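Long-range contacts in endo-1,4-beta-xylanase D (Paenibacillus polymyxa, PDB 1W0N), which is by name a xylan-degrading enzyme, whose family 36 module, modelled here, binds carbohydrate, probably xylan, in a calcium-dependent way: residues 46-51 and 107-112; 60-65 and 90-95. All coordinates share one frame; numbering follows the deposited sequence. Where two conformers were deposited one is given.

Contact 1. Residues 46-51 and 107-112; sequences VSYSQY and QEIKLA
Val-46, Tyr-48 and Gln-50 pair with Leu-111, Ile-109 and Gln-107 across two antiparallel strands, and in each of these three pairs both backbone N-H groups find the carbonyl opposite. The bond from Ile-109 N to Tyr-48 O is short, 2.8 Å, and almost straight at 175°. Between these pairs the alpha hydrogens help out: Ser-47 CA lies 3.0 Å from Ile-109 O, which thereby receives a CA-H as well as the N-H of Tyr-48.

On the face carrying the tyrosine, the ring lies alongside Ile-109, both side chains pointing the same way, with Tyr-48 CE1 3.6 Å from Ile-109 CB. The phenol OH then reaches along its own strand and donates to Gln-50 OE1 at 2.8 Å, in the carbonyl plane and on a lone pair. Gln-50 bends at chi2 (66°), which brings its amide back beside the strand; NE2 gives a nearly straight bond to Tyr-51 O, so both ends of that amide are used and its flip is settled. A phenylalanine in place of Tyr-48 would probably keep the apolar contact with Ile-109 but leave Gln-50 OE1 without its donor, the amide then held by its NE2 bond alone. Further along the same face, Gln-50 CB packs 3.5 Å from Ile-109 CG1. On the tyrosine's face too, Gln-107 turns its amide away from this contact and NE2 donates to Thr-104 O.

On the other face a water joins Ser-47 OG to Glu-108 OE2, donating to the carboxylate.

Strand 107-113 is flanked on its far edge by strand 70-77, and Ser-47 bonds through its backbone to Lys-21 of strand 21-23, while Ile-109 and Leu-111 pack against strand 122-130 of the facing sheet in the beta-sandwich.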
loop_
_atom_site.group_PDB
_atom_site.type_symbol
_atom_site.label_atom_id
_atom_site.label_comp_id
_atom_site.label_asym_id
_atom_site.label_seq_id
_atom_site.Cartn_x
_atom_site.Cartn_y
_atom_site.Cartn_z
ATOM N N VAL A 46 6.112 -3.372 1.211
ATOM C CA VAL A 46 5.575 -4.647 0.758
ATOM C C VAL A 46 5.498 -4.617 -0.756
ATOM O O VAL A 46 5.246 -3.556 -1.351
ATOM C CB VAL A 46 4.175 -4.992 1.339
ATOM C CG1 VAL A 46 4.289 -5.271 2.827
ATOM C CG2 VAL A 46 3.155 -3.897 1.076
ATOM N N SER A 47 5.712 -5.763 -1.397
ATOM C CA SER A 47 5.658 -5.809 -2.846
ATOM C C SER A 47 5.272 -7.175 -3.357
ATOM O O SER A 47 5.458 -8.192 -2.689
ATOM C CB SER A 47 6.978 -5.396 -3.464
ATOM O OG SER A 47 7.986 -6.330 -3.179
ATOM N N TYR A 48 4.753 -7.204 -4.584
ATOM C CA TYR A 48 4.509 -8.451 -5.286
ATOM C C TYR A 48 4.397 -8.117 -6.771
ATOM O O TYR A 48 4.300 -6.960 -7.162
ATOM C CB TYR A 48 3.246 -9.170 -4.762
ATOM C CG TYR A 48 1.967 -8.602 -5.266
ATOM C CD1 TYR A 48 1.438 -7.415 -4.767
ATOM C CD2 TYR A 48 1.305 -9.224 -6.324
ATOM C CE1 TYR A 48 0.276 -6.877 -5.312
ATOM C CE2 TYR A 48 0.151 -8.698 -6.864
ATOM C CZ TYR A 48 -0.364 -7.513 -6.366
ATOM O OH TYR A 48 -1.500 -6.959 -6.873
ATOM N N SER A 49 4.417 -9.157 -7.617
ATOM C CA SER A 49 4.301 -8.974 -9.048
ATOM C C SER A 49 2.884 -9.249 -9.509
ATOM O O SER A 49 2.323 -10.302 -9.214
ATOM C CB SER A 49 5.256 -9.923 -9.778
ATOM O OG SER A 49 6.572 -9.587 -9.503
ATOM N N GLN A 50 2.312 -8.288 -10.252
ATOM C CA GLN A 50 0.962 -8.367 -10.772
ATOM C C GLN A 50 0.987 -8.334 -12.290
ATOM O O GLN A 50 1.572 -7.429 -12.879
ATOM C CB GLN A 50 0.148 -7.185 -10.249
ATOM C CG GLN A 50 -1.291 -7.084 -10.756
ATOM C CD GLN A 50 -2.154 -8.244 -10.271
ATOM O OE1 GLN A 50 -2.296 -8.452 -9.050
ATOM N NE2 GLN A 50 -2.758 -8.960 -11.195
ATOM N N TYR A 51 0.259 -9.265 -12.931
ATOM C CA TYR A 51 0.065 -9.213 -14.370
ATOM C C TYR A 51 -1.154 -8.368 -14.683
ATOM O O TYR A 51 -2.225 -8.559 -14.096
ATOM C CB TYR A 51 -0.131 -10.629 -14.937
ATOM C CG TYR A 51 -0.480 -10.560 -16.422
ATOM C CD1 TYR A 51 0.439 -10.322 -17.422
ATOM C CD2 TYR A 51 -1.845 -10.641 -16.806
ATOM C CE1 TYR A 51 0.068 -10.173 -18.738
ATOM C CE2 TYR A 51 -2.225 -10.456 -18.154
ATOM C CZ TYR A 51 -1.279 -10.222 -19.113
ATOM O OH TYR A 51 -1.619 -10.036 -20.413
ATOM N N GLN A 107 4.100 -6.369 -13.701
ATOM C CA GLN A 107 4.555 -5.137 -13.068
ATOM C C GLN A 107 4.678 -5.350 -11.566
ATOM O O GLN A 107 3.798 -5.906 -10.920
ATOM C CB GLN A 107 3.564 -4.007 -13.328
ATOM C CG GLN A 107 3.410 -3.669 -14.816
ATOM C CD GLN A 107 4.708 -3.203 -15.478
ATOM O OE1 GLN A 107 5.564 -2.629 -14.827
ATOM N NE2 GLN A 107 4.839 -3.452 -16.748
ATOM N N GLU A 108 5.781 -4.843 -11.009
ATOM C CA GLU A 108 5.919 -4.830 -9.569
ATOM C C GLU A 108 4.941 -3.839 -8.974
ATOM O O GLU A 108 4.835 -2.697 -9.428
ATOM C CB GLU A 108 7.322 -4.413 -9.163
ATOM C CG GLU A 108 7.504 -4.372 -7.639
ATOM C CD GLU A 108 8.758 -3.678 -7.249
ATOM O OE1 GLU A 108 8.917 -2.397 -7.414
ATOM O OE2 GLU A 108 9.665 -4.315 -6.734
ATOM N N ILE A 109 4.235 -4.289 -7.926
ATOM C CA ILE A 109 3.385 -3.442 -7.106
ATOM C C ILE A 109 4.081 -3.281 -5.770
ATOM O O ILE A 109 4.455 -4.289 -5.146
ATOM C CB ILE A 109 2.006 -4.099 -6.891
ATOM C CG1 ILE A 109 1.374 -4.558 -8.203
ATOM C CG2 ILE A 109 1.080 -3.165 -6.109
ATOM C CD1 ILE A 109 1.243 -3.505 -9.269
ATOM N N LYS A 110 4.293 -2.054 -5.325
ATOM C CA LYS A 110 4.973 -1.807 -4.060
ATOM C C LYS A 110 4.210 -0.745 -3.281
ATOM O O LYS A 110 3.752 0.256 -3.855
ATOM C CB LYS A 110 6.407 -1.389 -4.313
ATOM C CG LYS A 110 7.224 -1.077 -3.076
ATOM C CD LYS A 110 8.663 -0.838 -3.358
ATOM C CE LYS A 110 8.943 0.414 -4.033
ATOM N NZ LYS A 110 10.405 0.581 -4.055
ATOM N N LEU A 111 4.076 -0.969 -1.975
ATOM C CA LEU A 111 3.578 0.041 -1.049
ATOM C C LEU A 111 4.710 0.372 -0.081
ATOM O O LEU A 111 5.376 -0.526 0.471
ATOM C CB LEU A 111 2.359 -0.486 -0.286
ATOM C CG LEU A 111 1.117 -0.750 -1.143
ATOM C CD1 LEU A 111 0.111 -1.626 -0.391
ATOM C CD2 LEU A 111 0.433 0.538 -1.577
ATOM N N ALA A 112 4.940 1.658 0.158
ATOM C CA ALA A 112 6.005 2.139 1.073
ATOM C C ALA A 112 5.574 3.450 1.644
ATOM O O ALA A 112 4.805 4.178 1.032
ATOM C CB ALA A 112 7.318 2.305 0.342
HETATM O O HOH W 1 10.202 -5.142 -4.152
#

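Contact 2. Residues 60-65 and 90-95; sequences SVRGAS and KTPTVQ
Arg-62 reaches out beside Pro-92, the two side chains crossing at a slant, so that Pro-92 CB sits over one face of the guanidinium, 3.4 Å above its plane and toward the rim. The closest approach is 3.6 Å, from Pro-92 CB to Arg-62 NH2. With CG opposite the backbone N (chi1 -178°) and the chain extended through to NE, the arginine carries its charged group past Val-94 to this proline, while NH1 forms a salt bridge with Asp-125, a calcium ligand. Arg-62 is therefore a second-shell residue of the metal site, and Pro-92 packs against the group that makes the bridge.

On the same face Val-94 splits its methyls: CG1 lies 3.7 Å from Ser-60 CB, and CG2 leans toward Arg-62 CB. Past Gly-63, Ala-64 directs its CB at the loop, 3.7 Å from Lys-90 O. Gln-95, bent at chi2, turns back to donate from NE2 to Thr-93 OG1.

Four backbone bonds join Val-61 to Gln-95 and Gly-63 to Thr-93. On its other edge strand 56-65 bonds through the backbone of Ser-60, Arg-62 and Ala-64 to strand 122-130, so it lies between that strand and 93-101, with Val-61 facing Phe-85 and Phe-87 of strand 80-88.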
loop_
_atom_site.group_PDB
_atom_site.type_symbol
_atom_site.label_atom_id
_atom_site.label_comp_id
_atom_site.label_asym_id
_atom_site.label_seq_id
_atom_site.Cartn_x
_atom_site.Cartn_y
_atom_site.Cartn_z
ATOM N N SER A 60 -7.663 0.420 -4.560
ATOM C CA SER A 60 -8.017 0.728 -3.188
ATOM C C SER A 60 -7.117 -0.050 -2.239
ATOM O O SER A 60 -6.711 -1.174 -2.524
ATOM C CB SER A 60 -9.477 0.420 -2.903
ATOM O OG SER A 60 -10.363 1.331 -3.532
ATOM N N VAL A 61 -6.813 0.581 -1.105
ATOM C CA VAL A 61 -6.060 -0.059 -0.037
ATOM C C VAL A 61 -6.815 0.208 1.257
ATOM O O VAL A 61 -7.189 1.350 1.542
ATOM C CB VAL A 61 -4.610 0.465 0.053
ATOM C CG1 VAL A 61 -3.902 -0.031 1.322
ATOM C CG2 VAL A 61 -3.827 0.016 -1.174
ATOM N N ARG A 62 -7.036 -0.860 2.048
ATOM C CA ARG A 62 -7.534 -0.695 3.400
ATOM C C ARG A 62 -6.327 -0.573 4.330
ATOM O O ARG A 62 -5.418 -1.403 4.278
ATOM C CB ARG A 62 -8.424 -1.865 3.819
ATOM C CG ARG A 62 -9.000 -1.687 5.210
ATOM C CD ARG A 62 -10.099 -2.682 5.511
ATOM N NE ARG A 62 -10.780 -2.398 6.768
ATOM C CZ ARG A 62 -10.734 -3.130 7.884
ATOM N NH1 ARG A 62 -9.935 -4.184 8.000
ATOM N NH2 ARG A 62 -11.511 -2.786 8.922
ATOM N N GLY A 63 -6.319 0.488 5.133
ATOM C CA GLY A 63 -5.187 0.770 5.985
ATOM C C GLY A 63 -5.592 1.612 7.180
ATOM O O GLY A 63 -6.747 1.999 7.332
ATOM N N ALA A 64 -4.596 1.894 8.027
ATOM C CA ALA A 64 -4.807 2.718 9.210
ATOM C C ALA A 64 -3.492 3.352 9.599
ATOM O O ALA A 64 -2.420 2.919 9.166
ATOM C CB ALA A 64 -5.357 1.878 10.373
ATOM N N SER A 65 -3.573 4.387 10.440
ATOM C CA SER A 65 -2.403 4.993 11.038
ATOM C C SER A 65 -2.137 4.398 12.422
ATOM O O SER A 65 -3.065 3.978 13.122
ATOM C CB SER A 65 -2.664 6.494 11.182
ATOM O OG SER A 65 -1.540 7.127 11.776
ATOM N N LYS A 90 -6.671 6.089 13.789
ATOM C CA LYS A 90 -6.426 4.692 14.169
ATOM C C LYS A 90 -7.443 3.724 13.556
ATOM O O LYS A 90 -7.179 2.526 13.491
ATOM C CB LYS A 90 -6.436 4.589 15.684
ATOM C CG LYS A 90 -5.331 5.414 16.348
ATOM C CD LYS A 90 -5.440 5.417 17.872
ATOM C CE LYS A 90 -4.886 4.230 18.425
ATOM N NZ LYS A 90 -3.436 4.160 18.146
ATOM N N THR A 91 -8.598 4.217 13.128
ATOM C CA THR A 91 -9.628 3.337 12.601
ATOM C C THR A 91 -9.360 3.051 11.133
ATOM O O THR A 91 -9.198 4.002 10.341
ATOM C CB THR A 91 -10.997 3.961 12.810
ATOM O OG1 THR A 91 -11.178 4.086 14.225
ATOM C CG2 THR A 91 -12.107 3.077 12.269
ATOM N N PRO A 92 -9.328 1.787 10.727
ATOM C CA PRO A 92 -9.099 1.481 9.312
ATOM C C PRO A 92 -10.139 2.103 8.390
ATOM O O PRO A 92 -11.332 2.125 8.699
ATOM C CB PRO A 92 -9.174 -0.049 9.249
ATOM C CG PRO A 92 -8.796 -0.491 10.657
ATOM C CD PRO A 92 -9.420 0.557 11.546
ATOM N N THR A 93 -9.670 2.545 7.225
ATOM C CA THR A 93 -10.541 2.947 6.142
ATOM C C THR A 93 -10.002 2.397 4.828
ATOM O O THR A 93 -8.840 2.036 4.714
ATOM C CB THR A 93 -10.688 4.473 5.989
ATOM O OG1 THR A 93 -9.449 5.044 5.544
ATOM C CG2 THR A 93 -11.096 5.183 7.289
ATOM N N VAL A 94 -10.900 2.385 3.824
ATOM C CA VAL A 94 -10.519 2.080 2.467
ATOM C C VAL A 94 -10.269 3.413 1.743
ATOM O O VAL A 94 -11.161 4.268 1.662
ATOM C CB VAL A 94 -11.602 1.254 1.745
ATOM C CG1 VAL A 94 -11.256 1.059 0.276
ATOM C CG2 VAL A 94 -11.807 -0.097 2.431
ATOM N N GLN A 95 -9.056 3.570 1.237
ATOM C CA GLN A 95 -8.654 4.740 0.469
ATOM C C GLN A 95 -8.451 4.312 -0.979
ATOM O O GLN A 95 -8.135 3.159 -1.258
ATOM C CB GLN A 95 -7.386 5.342 1.069
ATOM C CG GLN A 95 -7.599 5.867 2.484
ATOM C CD GLN A 95 -8.498 7.086 2.541
ATOM O OE1 GLN A 95 -8.439 7.959 1.645
ATOM N NE2 GLN A 95 -9.286 7.191 3.580
HETATM O O HOH W 2 -3.512 2.660 15.551
#

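In the fold
Contacts 1 and 2 each join two antiparallel strands, but in different sheets of the sandwich, on opposite sides of the chain's centre, with their own centres about 18 Å apart. They share no strand, but their strands are neighbours in sequence: 45-52 is followed by 56-65, and 93-101 by 107-113. Both are partly buried. Contact 1 turns Val-46, Ile-109 and Leu-111 inward, and its side-chain polar links run along one strand or through water. Contact 2 buries Val-61 against the facing sheet but leaves Val-94, Thr-91 and Lys-90 exposed; its most distinctive pairing is an arginine against a proline. Strand 122-130 touches both, and through Asp-125 it ties contact 2 to the calcium site.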